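Local coordinates for rhusiopathiae surface protein B (Erysipelothrix rhusiopathiae, PDB 3V10) that probably binds collagen at the bacterial surface, this chain being the collagen-binding part of a longer cell-wall adhesin, at residues A[167-172]-A[301-306]; A[183-188]-A[263-268]. One frame throughout, in Å; residues are numbered along the deposited sequence.

Interaction 1: A[167-172]-A[301-306]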
loop_
_atom_site.group_PDB
_atom_site.type_symbol
_atom_site.label_atom_id
_atom_site.label_comp_id
_atom_site.label_asym_id
_atom_site.label_seq_id
_atom_site.Cartn_x
_atom_site.Cartn_y
_atom_site.Cartn_z
ATOM N N TYR A 167 21.196 9.263 -0.681
ATOM C CA TYR A 167 19.793 9.667 -0.706
ATOM C C TYR A 167 18.880 8.708 -1.441
ATOM O O TYR A 167 19.200 8.229 -2.528
ATOM C CB TYR A 167 19.650 11.055 -1.350
ATOM C CG TYR A 167 18.204 11.474 -1.606
ATOM C CD1 TYR A 167 17.354 11.770 -0.549
ATOM C CD2 TYR A 167 17.689 11.526 -2.902
ATOM C CE1 TYR A 167 16.017 12.109 -0.769
ATOM C CE2 TYR A 167 16.356 11.859 -3.141
ATOM C CZ TYR A 167 15.524 12.150 -2.061
ATOM O OH TYR A 167 14.205 12.474 -2.260
ATOM N N TRP A 168 17.734 8.424 -0.835
ATOM C CA TRP A 168 16.737 7.584 -1.477
ATOM C C TRP A 168 15.402 7.864 -0.809
ATOM O O TRP A 168 15.346 8.298 0.341
ATOM C CB TRP A 168 17.107 6.096 -1.394
ATOM C CG TRP A 168 16.799 5.437 -0.098
ATOM C CD1 TRP A 168 15.624 4.836 0.260
ATOM C CD2 TRP A 168 17.682 5.291 1.013
ATOM N NE1 TRP A 168 15.727 4.318 1.531
ATOM C CE2 TRP A 168 16.980 4.586 2.016
ATOM C CE3 TRP A 168 19.003 5.687 1.261
ATOM C CZ2 TRP A 168 17.556 4.267 3.251
ATOM C CZ3 TRP A 168 19.578 5.367 2.493
ATOM C CH2 TRP A 168 18.852 4.665 3.469
ATOM N N LYS A 169 14.331 7.644 -1.555
ATOM C CA LYS A 169 12.993 7.882 -1.050
ATOM C C LYS A 169 12.165 6.604 -1.136
ATOM O O LYS A 169 12.372 5.778 -2.019
ATOM C CB LYS A 169 12.334 8.991 -1.869
ATOM C CG LYS A 169 12.159 8.643 -3.325
ATOM C CD LYS A 169 10.729 8.255 -3.603
ATOM C CE LYS A 169 9.833 9.478 -3.647
ATOM N NZ LYS A 169 9.902 10.289 -2.406
ATOM N N THR A 170 11.232 6.445 -0.206
ATOM C CA THR A 170 10.375 5.268 -0.190
ATOM C C THR A 170 8.961 5.686 0.165
ATOM O O THR A 170 8.730 6.799 0.635
ATOM C CB THR A 170 10.848 4.228 0.848
ATOM O OG1 THR A 170 10.627 4.736 2.168
ATOM C CG2 THR A 170 12.321 3.925 0.669
ATOM N N GLY A 171 8.013 4.790 -0.063
ATOM C CA GLY A 171 6.632 5.107 0.244
ATOM C C GLY A 171 5.777 3.865 0.278
ATOM O O GLY A 171 6.128 2.836 -0.303
ATOM N N THR A 172 4.653 3.956 0.975
ATOM C CA THR A 172 3.736 2.833 1.060
ATOM C C THR A 172 2.378 3.337 1.518
ATOM O O THR A 172 2.222 4.514 1.869
ATOM C CB THR A 172 4.257 1.741 2.030
ATOM O OG1 THR A 172 3.431 0.573 1.915
ATOM C CG2 THR A 172 4.247 2.236 3.478
ATOM N N THR A 301 15.617 8.095 -6.255
ATOM C CA THR A 301 14.878 9.341 -6.027
ATOM C C THR A 301 13.384 9.342 -6.329
ATOM O O THR A 301 12.666 10.242 -5.887
ATOM C CB THR A 301 15.511 10.494 -6.822
ATOM O OG1 THR A 301 15.232 10.326 -8.218
ATOM C CG2 THR A 301 17.027 10.499 -6.618
ATOM N N ASP A 302 12.919 8.349 -7.084
ATOM C CA ASP A 302 11.502 8.259 -7.449
ATOM C C ASP A 302 10.902 6.940 -6.991
ATOM O O ASP A 302 11.585 5.916 -6.969
ATOM C CB ASP A 302 11.307 8.308 -8.972
ATOM C CG ASP A 302 11.927 9.522 -9.623
ATOM O OD1 ASP A 302 12.358 10.456 -8.917
ATOM O OD2 ASP A 302 11.974 9.531 -10.874
ATOM N N THR A 303 9.618 6.958 -6.649
ATOM C CA THR A 303 8.956 5.727 -6.253
ATOM C C THR A 303 7.445 5.871 -6.402
ATOM O O THR A 303 6.951 6.904 -6.856
ATOM C CB THR A 303 9.327 5.324 -4.813
ATOM O OG1 THR A 303 9.011 3.942 -4.616
ATOM C CG2 THR A 303 8.560 6.150 -3.803
ATOM N N SER A 304 6.710 4.829 -6.048
ATOM C CA SER A 304 5.267 4.886 -6.168
ATOM C C SER A 304 4.614 3.809 -5.332
ATOM O O SER A 304 5.269 2.869 -4.878
ATOM C CB SER A 304 4.858 4.715 -7.628
ATOM O OG SER A 304 5.212 3.429 -8.100
ATOM N N VAL A 305 3.314 3.970 -5.125
ATOM C CA VAL A 305 2.526 3.017 -4.362
ATOM C C VAL A 305 1.407 2.540 -5.277
ATOM O O VAL A 305 0.675 3.348 -5.854
ATOM C CB VAL A 305 1.912 3.669 -3.090
ATOM C CG1 VAL A 305 1.118 2.632 -2.296
ATOM C CG2 VAL A 305 3.013 4.254 -2.222
ATOM N N VAL A 306 1.288 1.226 -5.431
ATOM C CA VAL A 306 0.238 0.670 -6.271
ATOM C C VAL A 306 -1.090 0.929 -5.571
ATOM O O VAL A 306 -1.170 0.865 -4.343
ATOM C CB VAL A 306 0.434 -0.851 -6.477
ATOM C CG1 VAL A 306 -0.730 -1.429 -7.262
ATOM C CG2 VAL A 306 1.736 -1.104 -7.227
HETATM O O HOH W 1 9.135 2.796 -2.033
#
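Tyr-167 meets Thr-301 at the rim of its ring. Thr-301 CG2 sits near the ring plane, 3.8 Å from Tyr-167 CE2, and the two side chains cross at about a right angle. Two residues further along the strand, Lys-169 CG lies 3.1 Å from Thr-301 O. The lysine chain then bends at three torsions and passes Thr-303 at a slant; how closely they approach is doubtful in the model. Gly-171 presents bare backbone, and the methyls of Thr-303 and Val-305 close on it. Val-305 CG2 touches the next peptide, 3.6 Å from Thr-172 N.

The two strands run parallel, 9° apart, but their axes are 6.1 Å from each other. They share no direct hydrogen bond. A water bridges them: it accepts from Gly-171 N at 3.0 Å and is hydrogen-bonded to Thr-303 OG1 at 2.8 Å. Thr-303 has OG1 anti to its backbone N (chi1 -162°), which sends the hydroxyl to the water and leaves CG2 against the other strand.

Ser-281 OG bonds to both Tyr-167 OH and Thr-301 O. Strand 167-173 is an outermost strand of the five-stranded sheet, and strand 303-306 belongs to the sheet packed against it, beside strand 276-286. The chain then runs on to strand 311-315, which pairs with strands 71-77 and 112-123 of the other domain, consistent with the latch of the collagen hug model.

Interaction 2: A[183-188]-A[263-268]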
loop_
_atom_site.group_PDB
_atom_site.type_symbol
_atom_site.label_atom_id
_atom_site.label_comp_id
_atom_site.label_asym_id
_atom_site.label_seq_id
_atom_site.Cartn_x
_atom_site.Cartn_y
_atom_site.Cartn_z
ATOM N N TRP A 183 5.371 8.550 3.387
ATOM C CA TRP A 183 6.603 8.679 2.615
ATOM C C TRP A 183 7.827 9.018 3.452
ATOM O O TRP A 183 7.717 9.613 4.523
ATOM C CB TRP A 183 6.423 9.732 1.520
ATOM C CG TRP A 183 5.189 9.519 0.706
ATOM C CD1 TRP A 183 3.920 9.891 1.036
ATOM C CD2 TRP A 183 5.092 8.834 -0.548
ATOM N NE1 TRP A 183 3.038 9.482 0.071
ATOM C CE2 TRP A 183 3.729 8.827 -0.914
ATOM C CE3 TRP A 183 6.022 8.222 -1.397
ATOM C CZ2 TRP A 183 3.271 8.234 -2.096
ATOM C CZ3 TRP A 183 5.567 7.633 -2.574
ATOM C CH2 TRP A 183 4.206 7.642 -2.912
ATOM N N TRP A 184 8.997 8.641 2.935
ATOM C CA TRP A 184 10.274 8.867 3.607
ATOM C C TRP A 184 11.346 9.405 2.672
ATOM O O TRP A 184 11.605 8.808 1.632
ATOM C CB TRP A 184 10.825 7.551 4.174
ATOM C CG TRP A 184 10.085 6.979 5.330
ATOM C CD1 TRP A 184 10.403 7.112 6.650
ATOM C CD2 TRP A 184 8.902 6.174 5.280
ATOM N NE1 TRP A 184 9.496 6.439 7.425
ATOM C CE2 TRP A 184 8.561 5.854 6.611
ATOM C CE3 TRP A 184 8.097 5.693 4.239
ATOM C CZ2 TRP A 184 7.445 5.071 6.933
ATOM C CZ3 TRP A 184 6.985 4.916 4.556
ATOM C CH2 TRP A 184 6.672 4.614 5.896
ATOM N N LEU A 185 11.962 10.525 3.040
ATOM C CA LEU A 185 13.071 11.078 2.265
ATOM C C LEU A 185 14.289 10.844 3.168
ATOM O O LEU A 185 14.428 11.479 4.211
ATOM C CB LEU A 185 12.894 12.582 2.012
ATOM C CG LEU A 185 11.598 13.069 1.362
ATOM C CD1 LEU A 185 11.723 14.568 1.059
ATOM C CD2 LEU A 185 11.316 12.292 0.092
ATOM N N ASN A 186 15.160 9.920 2.780
ATOM C CA ASN A 186 16.341 9.600 3.582
ATOM C C ASN A 186 17.556 10.369 3.082
ATOM O O ASN A 186 18.177 9.983 2.095
ATOM C CB ASN A 186 16.588 8.094 3.514
ATOM C CG ASN A 186 15.350 7.298 3.879
ATOM O OD1 ASN A 186 15.038 7.125 5.056
ATOM N ND2 ASN A 186 14.625 6.833 2.872
ATOM N N ILE A 187 17.900 11.443 3.788
ATOM C CA ILE A 187 19.006 12.308 3.399
ATOM C C ILE A 187 20.274 12.131 4.217
ATOM O O ILE A 187 20.276 12.283 5.437
ATOM C CB ILE A 187 18.583 13.788 3.478
ATOM C CG1 ILE A 187 17.256 13.974 2.738
ATOM C CG2 ILE A 187 19.664 14.679 2.875
ATOM C CD1 ILE A 187 16.643 15.354 2.898
ATOM N N ASN A 188 21.353 11.821 3.514
ATOM C CA ASN A 188 22.656 11.625 4.123
ATOM C C ASN A 188 22.721 10.512 5.160
ATOM O O ASN A 188 23.102 10.743 6.312
ATOM C CB ASN A 188 23.157 12.934 4.741
ATOM C CG ASN A 188 24.652 12.923 4.963
ATOM O OD1 ASN A 188 25.324 11.952 4.615
ATOM N ND2 ASN A 188 25.185 13.996 5.537
ATOM N N VAL A 263 13.116 12.910 6.412
ATOM C CA VAL A 263 11.910 13.714 6.284
ATOM C C VAL A 263 10.738 12.792 5.965
ATOM O O VAL A 263 10.773 12.054 4.978
ATOM C CB VAL A 263 12.047 14.760 5.144
ATOM C CG1 VAL A 263 10.761 15.558 5.005
ATOM C CG2 VAL A 263 13.218 15.695 5.429
ATOM N N THR A 264 9.703 12.827 6.800
ATOM C CA THR A 264 8.531 11.996 6.574
ATOM C C THR A 264 7.296 12.866 6.387
ATOM O O THR A 264 7.227 13.987 6.887
ATOM C CB THR A 264 8.289 11.018 7.750
ATOM O OG1 THR A 264 8.102 11.755 8.965
ATOM C CG2 THR A 264 9.480 10.080 7.910
ATOM N N TYR A 265 6.331 12.353 5.639
ATOM C CA TYR A 265 5.090 13.073 5.395
ATOM C C TYR A 265 4.067 12.122 4.804
ATOM O O TYR A 265 4.403 11.010 4.393
ATOM C CB TYR A 265 5.306 14.253 4.432
ATOM C CG TYR A 265 5.757 13.874 3.041
ATOM C CD1 TYR A 265 7.108 13.663 2.758
ATOM C CD2 TYR A 265 4.836 13.720 2.004
ATOM C CE1 TYR A 265 7.531 13.310 1.480
ATOM C CE2 TYR A 265 5.250 13.363 0.716
ATOM C CZ TYR A 265 6.599 13.161 0.465
ATOM O OH TYR A 265 7.024 12.807 -0.794
ATOM N N ASP A 266 2.819 12.567 4.769
ATOM C CA ASP A 266 1.741 11.755 4.227
ATOM C C ASP A 266 1.091 12.434 3.036
ATOM O O ASP A 266 1.135 13.658 2.900
ATOM C CB ASP A 266 0.635 11.532 5.272
ATOM C CG ASP A 266 1.154 10.967 6.578
ATOM O OD1 ASP A 266 2.224 10.331 6.579
ATOM O OD2 ASP A 266 0.466 11.144 7.608
ATOM N N THR A 267 0.496 11.630 2.167
ATOM C CA THR A 267 -0.255 12.173 1.047
ATOM C C THR A 267 -1.609 11.482 1.122
ATOM O O THR A 267 -1.752 10.450 1.781
ATOM C CB THR A 267 0.394 11.899 -0.322
ATOM O OG1 THR A 267 0.380 10.495 -0.600
ATOM C CG2 THR A 267 1.813 12.440 -0.348
ATOM N N ARG A 268 -2.598 12.062 0.458
ATOM C CA ARG A 268 -3.947 11.524 0.474
ATOM C C ARG A 268 -4.450 11.401 -0.948
ATOM O O ARG A 268 -4.413 12.362 -1.709
ATOM C CB ARG A 268 -4.845 12.457 1.292
ATOM C CG ARG A 268 -6.290 12.024 1.440
ATOM C CD ARG A 268 -6.912 12.765 2.614
ATOM N NE ARG A 268 -6.207 12.426 3.845
ATOM C CZ ARG A 268 -6.298 13.096 4.987
ATOM N NH1 ARG A 268 -7.079 14.167 5.082
ATOM N NH2 ARG A 268 -5.592 12.695 6.037
#
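Trp-183 lies against the ring of Tyr-265, its partner in an antiparallel hydrogen-bonded pair. Its CB sits over one face of the tyrosine, 3.8 Å from the centroid of the Tyr-265 ring, in a CH-pi contact displaced toward the rim. CG comes next, 3.8 Å from Tyr-265 CE2. The indole plane is only 16° from the tyrosine plane, but the rings are slid apart and barely overlap. CD1 has Tyr-265 O at the ring edge and Thr-267 CG2 beside it. NE1 donates to Thr-267 OG1 at 2.9 Å with an N-H...O angle of 152°, and the oxygen is somewhat out of the indole plane. That bond helps to hold the ring's rotation. Beyond it the six-membered ring reaches Thr-303 of strand 303-306. Tyr-265 has CG between its backbone N and carbonyl carbon (chi1 63°), which brings its ring across to CB of Trp-183.

Four backbone bonds tie the strands. Trp-183 N to Tyr-265 O is 2.8 Å, while the return bond from Tyr-265 N to Trp-183 O is longer at 3.3 Å. Leu-185 and Val-263 form the second hydrogen-bonded pair, and their side chains meet CB to CB at 3.9 Å on the same face as Trp-183. Trp-184 and Thr-264 point to the other face, where Thr-264 CG2 lies 3.4 Å from Trp-184 CD1.

Thr-267 OG1 also bonds to His-208 ND1, and Tyr-265 OH bonds to Asp-202 OD2 on strand 198-204. Strand 180-187 lies between 167-173 and 260-269, and strand 208-221 flanks 260-269 on its far side. The Trp-183 and Tyr-265 face looks toward the second sheet and touches Asn-279 of strand 276-286.

Both interactions involve the five-stranded sheet of the collagen-binding domain, and interaction 2 is nested inside the loop that interaction 1 closes. Strands 167-173 and 180-187 are neighbours, joined by backbone bonds such as Thr-170 O to Trp-184 N. Interaction 2 lies within the sheet and is buried; regular backbone bonding and aromatic contacts hold it. Interaction 1 joins that sheet's outermost strand to the opposing sheet and is only partly buried. It relies on methyl contacts, a ring edge, part of a lysine chain and one bridging water. The two meet inside the sandwich, where Leu-185 packs on Tyr-167 and Lys-169, and Trp-183 touches Thr-303.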